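Local coordinates for protein putative triphosphoribosyl-dephospho-coA synthase (Archaeoglobus fulgidus DSM 4304, PDB 3H9P) that is of unknown function but belongs to the CitG family, whose members probably bind ATP and make triphosphoribosyl-dephospho-CoA, at residues V175-Y179 with R215-D219; L182-P186 with E200-A206; P186-V190 with N228-I232; K193-Y198 with K221-A227. All blocks are in the same frame, centred on the assembly; numbering follows the deposited sequence.

Contact 1 of 4, residues V175-Y179 with R215-D219; sequences VELYY and RKELD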
loop_
_atom_site.group_PDB
_atom_site.type_symbol
_atom_site.label_atom_id
_atom_site.label_comp_id
_atom_site.label_asym_id
_atom_site.label_seq_id
_atom_site.Cartn_x
_atom_site.Cartn_y
_atom_site.Cartn_z
ATOM N N VAL A 175 6.933 -19.156 -21.722
ATOM C CA VAL A 175 7.678 -17.933 -21.990
ATOM C C VAL A 175 6.773 -16.907 -22.660
ATOM O O VAL A 175 6.634 -15.775 -22.184
ATOM C CB VAL A 175 8.886 -18.194 -22.912
ATOM C CG1 VAL A 175 9.669 -16.903 -23.149
ATOM C CG2 VAL A 175 9.769 -19.255 -22.301
ATOM N N GLU A 176 6.146 -17.289 -23.764
ATOM C CA GLU A 176 5.230 -16.357 -24.380
ATOM C C GLU A 176 4.212 -15.825 -23.365
ATOM O O GLU A 176 3.973 -14.629 -23.343
ATOM C CB GLU A 176 4.590 -16.891 -25.661
ATOM C CG GLU A 176 5.599 -17.168 -26.796
ATOM C CD GLU A 176 6.634 -16.058 -27.037
ATOM O OE1 GLU A 176 6.349 -14.870 -26.842
ATOM O OE2 GLU A 176 7.762 -16.379 -27.440
ATOM N N LEU A 177 3.666 -16.686 -22.503
ATOM C CA LEU A 177 2.747 -16.208 -21.452
ATOM C C LEU A 177 3.397 -15.140 -20.596
ATOM O O LEU A 177 2.829 -14.086 -20.376
ATOM C CB LEU A 177 2.213 -17.329 -20.547
ATOM C CG LEU A 177 1.234 -16.805 -19.451
ATOM C CD1 LEU A 177 0.118 -15.869 -20.012
ATOM C CD2 LEU A 177 0.580 -17.885 -18.634
ATOM N N TYR A 178 4.606 -15.412 -20.127
ATOM C CA TYR A 178 5.284 -14.510 -19.222
ATOM C C TYR A 178 5.429 -13.116 -19.834
ATOM O O TYR A 178 5.115 -12.105 -19.181
ATOM C CB TYR A 178 6.637 -15.098 -18.807
ATOM C CG TYR A 178 7.460 -14.180 -17.949
ATOM C CD1 TYR A 178 7.170 -14.019 -16.591
ATOM C CD2 TYR A 178 8.529 -13.463 -18.496
ATOM C CE1 TYR A 178 7.952 -13.154 -15.780
ATOM C CE2 TYR A 178 9.289 -12.609 -17.727
ATOM C CZ TYR A 178 9.005 -12.452 -16.367
ATOM O OH TYR A 178 9.775 -11.605 -15.604
ATOM N N TYR A 179 5.891 -13.041 -21.080
ATOM C CA TYR A 179 6.068 -11.718 -21.701
ATOM C C TYR A 179 4.751 -10.996 -21.982
ATOM O O TYR A 179 4.646 -9.766 -21.795
ATOM C CB TYR A 179 7.059 -11.733 -22.877
ATOM C CG TYR A 179 8.490 -11.985 -22.393
ATOM C CD1 TYR A 179 9.316 -10.925 -22.004
ATOM C CD2 TYR A 179 8.996 -13.282 -22.295
ATOM C CE1 TYR A 179 10.615 -11.144 -21.546
ATOM C CE2 TYR A 179 10.304 -13.515 -21.841
ATOM C CZ TYR A 179 11.102 -12.433 -21.454
ATOM O OH TYR A 179 12.393 -12.648 -20.990
ATOM N N ARG A 215 14.980 -10.034 -25.386
ATOM C CA ARG A 215 14.499 -10.498 -24.080
ATOM C C ARG A 215 15.590 -10.640 -22.995
ATOM O O ARG A 215 15.345 -10.383 -21.803
ATOM C CB ARG A 215 13.660 -11.770 -24.244
ATOM C CG ARG A 215 12.326 -11.474 -24.908
ATOM C CD ARG A 215 11.557 -12.727 -25.326
ATOM N NE ARG A 215 10.192 -12.348 -25.646
ATOM C CZ ARG A 215 9.215 -13.161 -26.049
ATOM N NH1 ARG A 215 9.407 -14.475 -26.224
ATOM N NH2 ARG A 215 8.016 -12.630 -26.297
ATOM N N LYS A 216 16.791 -11.033 -23.395
ATOM C CA LYS A 216 17.888 -11.124 -22.443
ATOM C C LYS A 216 18.324 -9.727 -22.007
ATOM O O LYS A 216 18.503 -9.463 -20.812
ATOM C CB LYS A 216 19.043 -11.884 -23.058
ATOM C CG LYS A 216 20.351 -11.711 -22.328
ATOM C CD LYS A 216 20.494 -12.676 -21.146
ATOM C CE LYS A 216 21.956 -13.180 -21.061
ATOM N NZ LYS A 216 22.268 -14.220 -22.084
ATOM N N GLU A 217 18.483 -8.840 -22.985
ATOM C CA GLU A 217 18.731 -7.430 -22.734
ATOM C C GLU A 217 17.870 -6.979 -21.575
ATOM O O GLU A 217 18.379 -6.576 -20.531
ATOM C CB GLU A 217 18.327 -6.627 -23.959
ATOM C CG GLU A 217 19.296 -5.558 -24.372
ATOM C CD GLU A 217 19.037 -5.105 -25.797
ATOM O OE1 GLU A 217 17.917 -5.377 -26.303
ATOM O OE2 GLU A 217 19.938 -4.487 -26.407
ATOM N N LEU A 218 16.557 -7.087 -21.762
ATOM C CA LEU A 218 15.601 -6.653 -20.770
ATOM C C LEU A 218 15.859 -7.344 -19.452
ATOM O O LEU A 218 15.950 -6.683 -18.424
ATOM C CB LEU A 218 14.168 -6.889 -21.236
ATOM C CG LEU A 218 13.046 -6.515 -20.256
ATOM C CD1 LEU A 218 13.088 -5.050 -19.818
ATOM C CD2 LEU A 218 11.690 -6.813 -20.904
ATOM N N ASP A 219 16.010 -8.662 -19.478
ATOM C CA ASP A 219 16.193 -9.401 -18.241
ATOM C C ASP A 219 17.373 -8.831 -17.500
ATOM O O ASP A 219 17.291 -8.566 -16.296
ATOM C CB ASP A 219 16.410 -10.885 -18.523
ATOM C CG ASP A 219 15.116 -11.611 -18.833
ATOM O OD1 ASP A 219 14.049 -11.112 -18.393
ATOM O OD2 ASP A 219 15.157 -12.659 -19.523
HETATM O O HOH W 1 11.762 -10.656 -16.743
#
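An arginine-tyrosine stack backed by a salt bridge joins two helices of this all-helical fold, 171-182 and 212-225, across a gap too wide for backbone packing. The axes of the short segments stay 13.6 Å apart and cross at 54°, which leaves the bridging to long side chains. Arg215, its chain extended from CG to NE, runs over one face of the Tyr179 ring. The guanidinium lies almost flat on that ring, planes 7° apart, with CZ off-centre in a cation-pi contact, while Arg215 CD sits over the middle of the face, 3.9 Å from the centroid. Tyr178 CD2 lies over the opposite face, toward the rim. Beyond the ring the guanidinium meets Glu176 end-on: Arg215 NH2 donates to Glu176 OE1 and Arg215 NH1 to Glu176 OE2, each at 2.8 Å on the syn side but tilted out of the carboxylate plane. Glu176 reaches this place although its CB points away, because the turn about CB-CG (chi2 -46°) folds the chain back toward Arg215. Arg215 NE also bonds to Ala209 O, fixing the guanidinium there too, and Lys172 is a second partner of Glu176 OE2. A leucine in place of Arg215 would probably leave the Glu176 carboxylate without its two-pronged partner and strip the stacked cation from the Tyr179 face. At the other end, a water 2.5 Å from Tyr178 OH donates to Asp219 OD1 at 2.9 Å.

Contact 2 of 4, residues L182-P186 with E200-A206; sequences LSKFP and EKITEWA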
loop_
_atom_site.group_PDB
_atom_site.type_symbol
_atom_site.label_atom_id
_atom_site.label_comp_id
_atom_site.label_asym_id
_atom_site.label_seq_id
_atom_site.Cartn_x
_atom_site.Cartn_y
_atom_site.Cartn_z
ATOM N N LEU A 182 3.834 -9.677 -18.621
ATOM C CA LEU A 182 4.766 -8.582 -18.404
ATOM C C LEU A 182 4.366 -7.298 -19.177
ATOM O O LEU A 182 4.444 -6.181 -18.629
ATOM C CB LEU A 182 6.204 -9.023 -18.739
ATOM C CG LEU A 182 7.374 -8.210 -18.153
ATOM C CD1 LEU A 182 7.425 -8.264 -16.594
ATOM C CD2 LEU A 182 8.686 -8.660 -18.764
ATOM N N SER A 183 3.907 -7.427 -20.419
ATOM C CA SER A 183 3.476 -6.202 -21.144
ATOM C C SER A 183 2.094 -5.642 -20.792
ATOM O O SER A 183 1.694 -4.603 -21.322
ATOM C CB SER A 183 3.669 -6.258 -22.682
ATOM O OG SER A 183 4.044 -7.521 -23.163
ATOM N N LYS A 184 1.374 -6.290 -19.900
ATOM C CA LYS A 184 -0.021 -5.946 -19.719
ATOM C C LYS A 184 -0.244 -5.362 -18.329
ATOM O O LYS A 184 -1.071 -4.483 -18.133
ATOM C CB LYS A 184 -0.864 -7.209 -19.934
ATOM C CG LYS A 184 -2.322 -6.998 -20.134
ATOM C CD LYS A 184 -2.992 -8.348 -20.290
ATOM C CE LYS A 184 -4.442 -8.221 -20.650
ATOM N NZ LYS A 184 -4.562 -8.364 -22.113
ATOM N N PHE A 185 0.500 -5.855 -17.352
ATOM C CA PHE A 185 0.224 -5.462 -15.982
ATOM C C PHE A 185 1.525 -4.983 -15.399
ATOM O O PHE A 185 2.502 -5.730 -15.407
ATOM C CB PHE A 185 -0.334 -6.634 -15.178
ATOM C CG PHE A 185 -1.626 -7.183 -15.718
ATOM C CD1 PHE A 185 -2.816 -6.459 -15.594
ATOM C CD2 PHE A 185 -1.646 -8.422 -16.330
ATOM C CE1 PHE A 185 -3.997 -6.970 -16.069
ATOM C CE2 PHE A 185 -2.828 -8.947 -16.831
ATOM C CZ PHE A 185 -4.005 -8.226 -16.717
ATOM N N PRO A 186 1.557 -3.707 -14.972
ATOM C CA PRO A 186 2.701 -3.183 -14.215
ATOM C C PRO A 186 2.772 -3.974 -12.905
ATOM O O PRO A 186 1.739 -4.249 -12.288
ATOM C CB PRO A 186 2.345 -1.713 -13.959
ATOM C CG PRO A 186 1.051 -1.450 -14.661
ATOM C CD PRO A 186 0.414 -2.777 -15.017
ATOM N N GLU A 200 5.600 0.998 -15.191
ATOM C CA GLU A 200 4.867 1.216 -16.455
ATOM C C GLU A 200 5.821 1.039 -17.614
ATOM O O GLU A 200 5.441 0.557 -18.683
ATOM C CB GLU A 200 4.260 2.621 -16.511
ATOM C CG GLU A 200 2.783 2.632 -16.821
ATOM C CD GLU A 200 1.927 2.822 -15.571
ATOM O OE1 GLU A 200 1.667 3.982 -15.175
ATOM O OE2 GLU A 200 1.499 1.817 -14.975
ATOM N N LYS A 201 7.078 1.397 -17.382
ATOM C CA LYS A 201 8.065 1.362 -18.443
ATOM C C LYS A 201 8.418 -0.058 -18.844
ATOM O O LYS A 201 8.755 -0.303 -19.987
ATOM C CB LYS A 201 9.317 2.139 -18.056
ATOM C CG LYS A 201 10.020 2.732 -19.255
ATOM C CD LYS A 201 9.447 4.066 -19.699
ATOM C CE LYS A 201 10.475 4.845 -20.516
ATOM N NZ LYS A 201 10.002 6.208 -20.980
ATOM N N ILE A 202 8.338 -0.986 -17.891
ATOM C CA ILE A 202 8.552 -2.415 -18.129
ATOM C C ILE A 202 7.538 -2.934 -19.102
ATOM O O ILE A 202 7.874 -3.675 -20.012
ATOM C CB ILE A 202 8.442 -3.239 -16.818
ATOM C CG1 ILE A 202 9.458 -2.747 -15.785
ATOM C CG2 ILE A 202 8.633 -4.777 -17.070
ATOM C CD1 ILE A 202 10.839 -2.761 -16.288
ATOM N N THR A 203 6.279 -2.557 -18.916
ATOM C CA THR A 203 5.263 -3.028 -19.834
ATOM C C THR A 203 5.639 -2.600 -21.250
ATOM O O THR A 203 5.570 -3.413 -22.169
ATOM C CB THR A 203 3.869 -2.591 -19.451
ATOM O OG1 THR A 203 3.778 -1.185 -19.610
ATOM C CG2 THR A 203 3.573 -2.968 -18.000
ATOM N N GLU A 204 6.125 -1.369 -21.410
ATOM C CA GLU A 204 6.491 -0.867 -22.750
ATOM C C GLU A 204 7.723 -1.556 -23.321
ATOM O O GLU A 204 7.799 -1.779 -24.548
ATOM C CB GLU A 204 6.661 0.652 -22.760
ATOM C CG GLU A 204 5.362 1.352 -22.406
ATOM C CD GLU A 204 5.519 2.828 -22.086
ATOM O OE1 GLU A 204 6.654 3.253 -21.798
ATOM O OE2 GLU A 204 4.499 3.561 -22.114
ATOM N N TRP A 205 8.682 -1.872 -22.443
ATOM C CA TRP A 205 9.892 -2.566 -22.885
ATOM C C TRP A 205 9.538 -3.997 -23.179
ATOM O O TRP A 205 10.013 -4.566 -24.165
ATOM C CB TRP A 205 11.003 -2.532 -21.837
ATOM C CG TRP A 205 11.475 -1.148 -21.483
ATOM C CD1 TRP A 205 11.443 -0.034 -22.283
ATOM C CD2 TRP A 205 12.055 -0.736 -20.244
ATOM N NE1 TRP A 205 11.949 1.048 -21.606
ATOM C CE2 TRP A 205 12.337 0.646 -20.354
ATOM C CE3 TRP A 205 12.372 -1.397 -19.053
ATOM C CZ2 TRP A 205 12.935 1.379 -19.309
ATOM C CZ3 TRP A 205 12.937 -0.666 -18.011
ATOM C CH2 TRP A 205 13.210 0.706 -18.146
ATOM N N ALA A 206 8.679 -4.579 -22.333
ATOM C CA ALA A 206 8.239 -5.954 -22.561
ATOM C C ALA A 206 7.572 -6.078 -23.917
ATOM O O ALA A 206 7.863 -7.016 -24.634
ATOM C CB ALA A 206 7.314 -6.490 -21.429
#
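Thr203 OG1 donates to Glu200 O, one turn back in helix 196-208, at 2.6 Å, while the methyl of the same threonine turns to the loop, Thr203 CG2 lying 3.4 Å from Leu182 O. Thr203 CA adds a CA-H...O contact to that carbonyl oxygen. The hydroxyl bond goes with a chi1 of 68°, which sets OG1 between the backbone N and the carbonyl carbon and leaves the methyl beside the backbone N, facing the loop. The methyl thus lies against the chain from Leu182 to Pro186, with Thr203 CG2 3.7 Å from Pro186 N. Replacing Thr203 by alanine would probably open a gap beside Leu182 O and Pro186 N and leave Glu200 O without its hydroxyl donor. Backbones come very near at this point, with Ser183 CA only 3.9 Å from Thr203 CA.

To one side of the threonine, Ala206 CB fits against Leu182 CG at 3.7 Å and also touches Ser183 N; Leu182 CD1 rests on Ile202 CG2, the two side chains crossing at a slant. Ser183 OG bonds back to the carbonyl of Tyr179. At the other end, the Pro186 ring and the Glu200 side chain lie alongside each other, pointing the same way, and Glu200 OE2 comes to 3.3 Å from Pro186 CG. Leu218 of helix 212-225 packs on Leu182 as well. The arrangement is that of an interhelical loop in an all-helical fold, where the chain leaving helix 171-182 passes close along helix 196-208 through small side chains on its way to helix 188-194.

Contact 3 of 4, residues P186-V190 with N228-I232; sequences PDPLV and NPGTI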
loop_
_atom_site.group_PDB
_atom_site.type_symbol
_atom_site.label_atom_id
_atom_site.label_comp_id
_atom_site.label_asym_id
_atom_site.label_seq_id
_atom_site.Cartn_x
_atom_site.Cartn_y
_atom_site.Cartn_z
ATOM N N PRO A 186 1.557 -3.707 -14.972
ATOM C CA PRO A 186 2.701 -3.183 -14.215
ATOM C C PRO A 186 2.772 -3.974 -12.905
ATOM O O PRO A 186 1.739 -4.249 -12.288
ATOM C CB PRO A 186 2.345 -1.713 -13.959
ATOM C CG PRO A 186 1.051 -1.450 -14.661
ATOM C CD PRO A 186 0.414 -2.777 -15.017
ATOM N N ASP A 187 3.965 -4.408 -12.537
ATOM C CA ASP A 187 4.165 -5.272 -11.380
ATOM C C ASP A 187 4.169 -4.435 -10.095
ATOM O O ASP A 187 5.057 -3.572 -9.913
ATOM C CB ASP A 187 5.501 -6.027 -11.514
ATOM C CG ASP A 187 5.566 -7.271 -10.627
ATOM O OD1 ASP A 187 5.375 -7.132 -9.398
ATOM O OD2 ASP A 187 5.796 -8.397 -11.155
ATOM N N PRO A 188 3.192 -4.681 -9.205
ATOM C CA PRO A 188 3.100 -3.991 -7.927
ATOM C C PRO A 188 4.419 -4.042 -7.120
ATOM O O PRO A 188 4.779 -3.070 -6.479
ATOM C CB PRO A 188 1.967 -4.739 -7.200
ATOM C CG PRO A 188 1.810 -6.016 -7.896
ATOM C CD PRO A 188 2.185 -5.757 -9.319
ATOM N N LEU A 189 5.155 -5.142 -7.195
ATOM C CA LEU A 189 6.469 -5.214 -6.512
ATOM C C LEU A 189 7.465 -4.245 -7.100
ATOM O O LEU A 189 8.230 -3.563 -6.377
ATOM C CB LEU A 189 7.050 -6.616 -6.621
ATOM C CG LEU A 189 6.257 -7.707 -5.928
ATOM C CD1 LEU A 189 6.906 -9.080 -6.254
ATOM C CD2 LEU A 189 6.200 -7.458 -4.424
ATOM N N VAL A 190 7.495 -4.178 -8.424
ATOM C CA VAL A 190 8.330 -3.168 -9.085
ATOM C C VAL A 190 7.840 -1.750 -8.712
ATOM O O VAL A 190 8.652 -0.876 -8.403
ATOM C CB VAL A 190 8.354 -3.393 -10.601
ATOM C CG1 VAL A 190 9.004 -2.231 -11.326
ATOM C CG2 VAL A 190 9.026 -4.708 -10.934
ATOM N N ASN A 228 12.721 -6.904 -9.941
ATOM C CA ASN A 228 12.254 -8.244 -10.273
ATOM C C ASN A 228 10.743 -8.282 -10.354
ATOM O O ASN A 228 10.088 -8.003 -9.377
ATOM C CB ASN A 228 12.721 -9.265 -9.235
ATOM C CG ASN A 228 11.962 -10.609 -9.345
ATOM O OD1 ASN A 228 11.912 -11.226 -10.416
ATOM N ND2 ASN A 228 11.357 -11.041 -8.249
ATOM N N PRO A 229 10.182 -8.632 -11.514
ATOM C CA PRO A 229 8.720 -8.676 -11.665
ATOM C C PRO A 229 8.100 -9.944 -11.103
ATOM O O PRO A 229 7.489 -10.717 -11.850
ATOM C CB PRO A 229 8.509 -8.656 -13.174
ATOM C CG PRO A 229 9.853 -8.690 -13.808
ATOM C CD PRO A 229 10.878 -8.967 -12.768
ATOM N N GLY A 230 8.232 -10.136 -9.792
ATOM C CA GLY A 230 7.768 -11.347 -9.114
ATOM C C GLY A 230 6.307 -11.716 -9.309
ATOM O O GLY A 230 5.964 -12.891 -9.403
ATOM N N THR A 231 5.438 -10.717 -9.386
ATOM C CA THR A 231 4.006 -10.955 -9.454
ATOM C C THR A 231 3.636 -11.535 -10.800
ATOM O O THR A 231 2.707 -12.343 -10.901
ATOM C CB THR A 231 3.231 -9.656 -9.262
ATOM O OG1 THR A 231 3.791 -8.930 -8.158
ATOM C CG2 THR A 231 1.749 -9.911 -9.010
ATOM N N ILE A 232 4.359 -11.124 -11.842
ATOM C CA ILE A 232 4.111 -11.602 -13.176
ATOM C C ILE A 232 4.420 -13.096 -13.256
ATOM O O ILE A 232 3.616 -13.886 -13.775
ATOM C CB ILE A 232 4.888 -10.767 -14.225
ATOM C CG1 ILE A 232 4.561 -9.283 -14.082
ATOM C CG2 ILE A 232 4.615 -11.285 -15.651
ATOM C CD1 ILE A 232 3.022 -8.958 -14.170
#
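Asp187 and Thr231 cross at a slant, the aspartate carboxylate held between the starts of two helices. With CG anti to the backbone N (chi1 -160°), the carboxylate is directed at the opposing segment and still reaches back to its own helix. Asp187 OD1 accepts two bonds: Leu189 N donates the capping bond of helix 188-194 to its anti lone pair, at 3.0 Å, and Thr231 OG1 donates at 2.7 Å from above the carboxylate plane, 37° out of it. The hydroxyl stands anti to the carbonyl carbon of Thr231, which turns it toward the aspartate. The other oxygen faces the first turn of helix 230-246, where Ile232 N donates to Asp187 OD2 at 3.2 Å; the exact place of this oxygen is doubtful, since it sits too close to Pro229 in the model. Through OD1 alone the carboxylate ties the start of helix 188-194 to the first turn of helix 230-246, and these donors would probably favour its negative charge.

Apolar groups pack beside this polar centre. The Pro188 ring turns its CG to Thr231 OG1, 3.5 Å away, while Leu189 slants across the threonine and puts Leu189 CD1 3.7 Å from Gly230 CA. Gly230 packs closely here, having no CB to meet that methyl. Val190 CG2 packs on the chain at Asn228 and Pro229, the latter being the centre of an inverse gamma turn. Around the contact, Pro229 and Ile232 rest on Tyr178 of helix 171-182, Val190 faces Tyr198 and Ala199 of helix 196-208, and Leu145 of helix 145-151 packs on both Pro188 and Thr231.

Contact 4 of 4, residues K193-Y198 with K221-A227; sequences KMGREY and KLLKDGA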
loop_
_atom_site.group_PDB
_atom_site.type_symbol
_atom_site.label_atom_id
_atom_site.label_comp_id
_atom_site.label_asym_id
_atom_site.label_seq_id
_atom_site.Cartn_x
_atom_site.Cartn_y
_atom_site.Cartn_z
ATOM N N LYS A 193 9.154 -0.770 -5.349
ATOM C CA LYS A 193 10.614 -0.629 -5.232
ATOM C C LYS A 193 11.160 0.515 -6.102
ATOM O O LYS A 193 11.947 1.336 -5.621
ATOM C CB LYS A 193 11.331 -1.943 -5.592
ATOM C CG LYS A 193 12.838 -1.888 -5.375
ATOM C CD LYS A 193 13.495 -3.241 -5.499
ATOM C CE LYS A 193 14.957 -3.164 -5.044
ATOM N NZ LYS A 193 15.428 -4.457 -4.431
HETATM N N MSE A 194 10.735 0.536 -7.373
HETATM C CA MSE A 194 11.254 1.443 -8.401
HETATM C C MSE A 194 10.343 2.611 -8.720
HETATM O O MSE A 194 10.769 3.558 -9.365
HETATM C CB MSE A 194 11.486 0.698 -9.717
HETATM C CG MSE A 194 12.242 -0.578 -9.621
HETATM SE SE MSE A 194 13.885 -0.405 -8.639
HETATM C CE MSE A 194 14.880 0.918 -9.720
ATOM N N GLY A 195 9.084 2.536 -8.313
ATOM C CA GLY A 195 8.142 3.592 -8.625
ATOM C C GLY A 195 7.227 3.256 -9.787
ATOM O O GLY A 195 7.553 2.445 -10.640
ATOM N N ARG A 196 6.085 3.923 -9.807
ATOM C CA ARG A 196 5.054 3.694 -10.768
ATOM C C ARG A 196 5.572 3.833 -12.182
ATOM O O ARG A 196 5.324 2.972 -13.008
ATOM C CB ARG A 196 3.891 4.669 -10.507
ATOM C CG ARG A 196 2.584 3.979 -10.309
ATOM C CD ARG A 196 1.599 4.769 -9.436
ATOM N NE ARG A 196 0.248 4.470 -9.903
ATOM C CZ ARG A 196 -0.774 5.327 -9.921
ATOM N NH1 ARG A 196 -0.645 6.568 -9.455
ATOM N NH2 ARG A 196 -1.950 4.934 -10.398
ATOM N N GLU A 197 6.299 4.905 -12.473
ATOM C CA GLU A 197 6.759 5.145 -13.832
ATOM C C GLU A 197 7.767 4.101 -14.344
ATOM O O GLU A 197 7.772 3.783 -15.533
ATOM C CB GLU A 197 7.275 6.566 -13.999
ATOM C CG GLU A 197 6.865 7.192 -15.336
ATOM C CD GLU A 197 7.665 6.601 -16.474
ATOM O OE1 GLU A 197 8.877 6.374 -16.250
ATOM O OE2 GLU A 197 7.098 6.332 -17.555
ATOM N N TYR A 198 8.579 3.529 -13.461
ATOM C CA TYR A 198 9.508 2.485 -13.879
ATOM C C TYR A 198 8.755 1.180 -14.143
ATOM O O TYR A 198 9.009 0.493 -15.132
ATOM C CB TYR A 198 10.629 2.279 -12.840
ATOM C CG TYR A 198 11.698 1.314 -13.289
ATOM C CD1 TYR A 198 12.988 1.757 -13.618
ATOM C CD2 TYR A 198 11.426 -0.042 -13.386
ATOM C CE1 TYR A 198 13.961 0.855 -14.051
ATOM C CE2 TYR A 198 12.389 -0.949 -13.812
ATOM C CZ TYR A 198 13.636 -0.504 -14.143
ATOM O OH TYR A 198 14.543 -1.438 -14.554
ATOM N N LYS A 221 18.628 -5.849 -17.783
ATOM C CA LYS A 221 18.416 -4.473 -17.332
ATOM C C LYS A 221 17.674 -4.463 -15.997
ATOM O O LYS A 221 18.050 -3.746 -15.065
ATOM C CB LYS A 221 17.668 -3.636 -18.360
ATOM C CG LYS A 221 17.721 -2.144 -18.019
ATOM C CD LYS A 221 16.363 -1.436 -18.233
ATOM C CE LYS A 221 16.457 0.032 -17.840
ATOM N NZ LYS A 221 17.874 0.506 -17.824
ATOM N N LEU A 222 16.623 -5.277 -15.941
ATOM C CA LEU A 222 15.857 -5.544 -14.736
ATOM C C LEU A 222 16.744 -6.010 -13.573
ATOM O O LEU A 222 16.589 -5.552 -12.436
ATOM C CB LEU A 222 14.775 -6.578 -15.060
ATOM C CG LEU A 222 13.396 -6.049 -15.492
ATOM C CD1 LEU A 222 13.467 -4.768 -16.319
ATOM C CD2 LEU A 222 12.542 -7.120 -16.187
ATOM N N LEU A 223 17.681 -6.905 -13.875
ATOM C CA LEU A 223 18.668 -7.344 -12.895
ATOM C C LEU A 223 19.620 -6.230 -12.438
ATOM O O LEU A 223 19.697 -5.946 -11.240
ATOM C CB LEU A 223 19.456 -8.550 -13.407
ATOM C CG LEU A 223 20.260 -9.266 -12.321
ATOM C CD1 LEU A 223 19.326 -9.827 -11.255
ATOM C CD2 LEU A 223 21.122 -10.365 -12.919
ATOM N N LYS A 224 20.340 -5.600 -13.364
ATOM C CA LYS A 224 21.242 -4.506 -12.979
ATOM C C LYS A 224 20.474 -3.430 -12.198
ATOM O O LYS A 224 21.010 -2.830 -11.264
ATOM C CB LYS A 224 21.957 -3.907 -14.190
ATOM C CG LYS A 224 23.074 -4.781 -14.786
ATOM C CD LYS A 224 24.507 -4.436 -14.236
ATOM C CE LYS A 224 25.571 -4.524 -15.338
ATOM N NZ LYS A 224 26.891 -3.873 -14.992
ATOM N N ASP A 225 19.211 -3.216 -12.559
ATOM C CA ASP A 225 18.375 -2.267 -11.836
ATOM C C ASP A 225 17.866 -2.747 -10.480
ATOM O O ASP A 225 17.464 -1.919 -9.660
ATOM C CB ASP A 225 17.206 -1.805 -12.699
ATOM C CG ASP A 225 17.641 -0.834 -13.766
ATOM O OD1 ASP A 225 18.822 -0.445 -13.754
ATOM O OD2 ASP A 225 16.823 -0.459 -14.621
ATOM N N GLY A 226 17.891 -4.061 -10.236
ATOM C CA GLY A 226 17.326 -4.643 -9.002
ATOM C C GLY A 226 15.799 -4.716 -9.057
ATOM O O GLY A 226 15.117 -4.745 -8.016
ATOM N N ALA A 227 15.255 -4.747 -10.269
ATOM C CA ALA A 227 13.807 -4.772 -10.463
ATOM C C ALA A 227 13.337 -6.166 -10.850
ATOM O O ALA A 227 13.534 -6.568 -11.983
ATOM C CB ALA A 227 13.423 -3.780 -11.556
#
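Tyr198 contributes the most surface to this contact and reaches across to Asp225 in the last turn of helix 212-225. Its CG is anti to the backbone N (chi1 -174°), which extends the ring toward the opposing segment and brings OH to the carboxylate. Tyr198 OH donates to Asp225 OD2 in a very short bond of 2.5 Å, and OD2 lies at the edge of the ring, close to its plane. Carboxylate and ring are nonetheless steeply turned against each other, their planes 68° apart. Lys221, one turn earlier in the helix, forms a longer salt bridge to the same oxygen, Lys221 NZ lying 3.5 Å from Asp225 OD2.

Tyr198 CE2 packs against Ala227 CB at 3.8 Å. The selenomethionine Met194 completes this patch: Met194 CG touches Ala227 CB at 3.9 Å and also lies over one face of the Tyr198 ring, while bends at chi2 and chi3 curl CE back to the carbonyl of Asp225. Gly226 ends helix 212-225 in a Schellman motif with positive phi, and Gly226 O is met by the aliphatic part of Lys193, with Lys193 CD 3.4 Å away. Trp205 meets Tyr198 edge-to-face, and Met194 also packs on Glu197 of the second subunit.

The chemistry is thus a very short hydrogen bond to a probably ionised carboxylate, set beside a small apolar patch: Asp225 OD2 accepts from Tyr198 OH and is also drawn to Lys221 NZ, which would probably keep Asp225 ionised and fix the rotation of its carboxylate near the helix end.

Contact 3 is the buried one of the four, contacts 2 and 4 are partly buried, and contact 1 lies at the surface. Chemistry does not simply follow burial: contact 1 relies on a charged pair and a stack, contact 3 on a carboxylate that caps one helix and accepts from Thr231 of another, contact 2 on van der Waals packing, and contact 4 on both a charged bond and apolar touches. Helix 212-225 serves contacts 1 and 4, helix 196-208 contacts 2 and 4, and helix 188-194 contacts 3 and 4; contacts 2 and 3 share Pro186. Leu218 packs on Leu182 and Trp205, joining contacts 1 and 2, while Ile202 meets Leu222 between contacts 2 and 4.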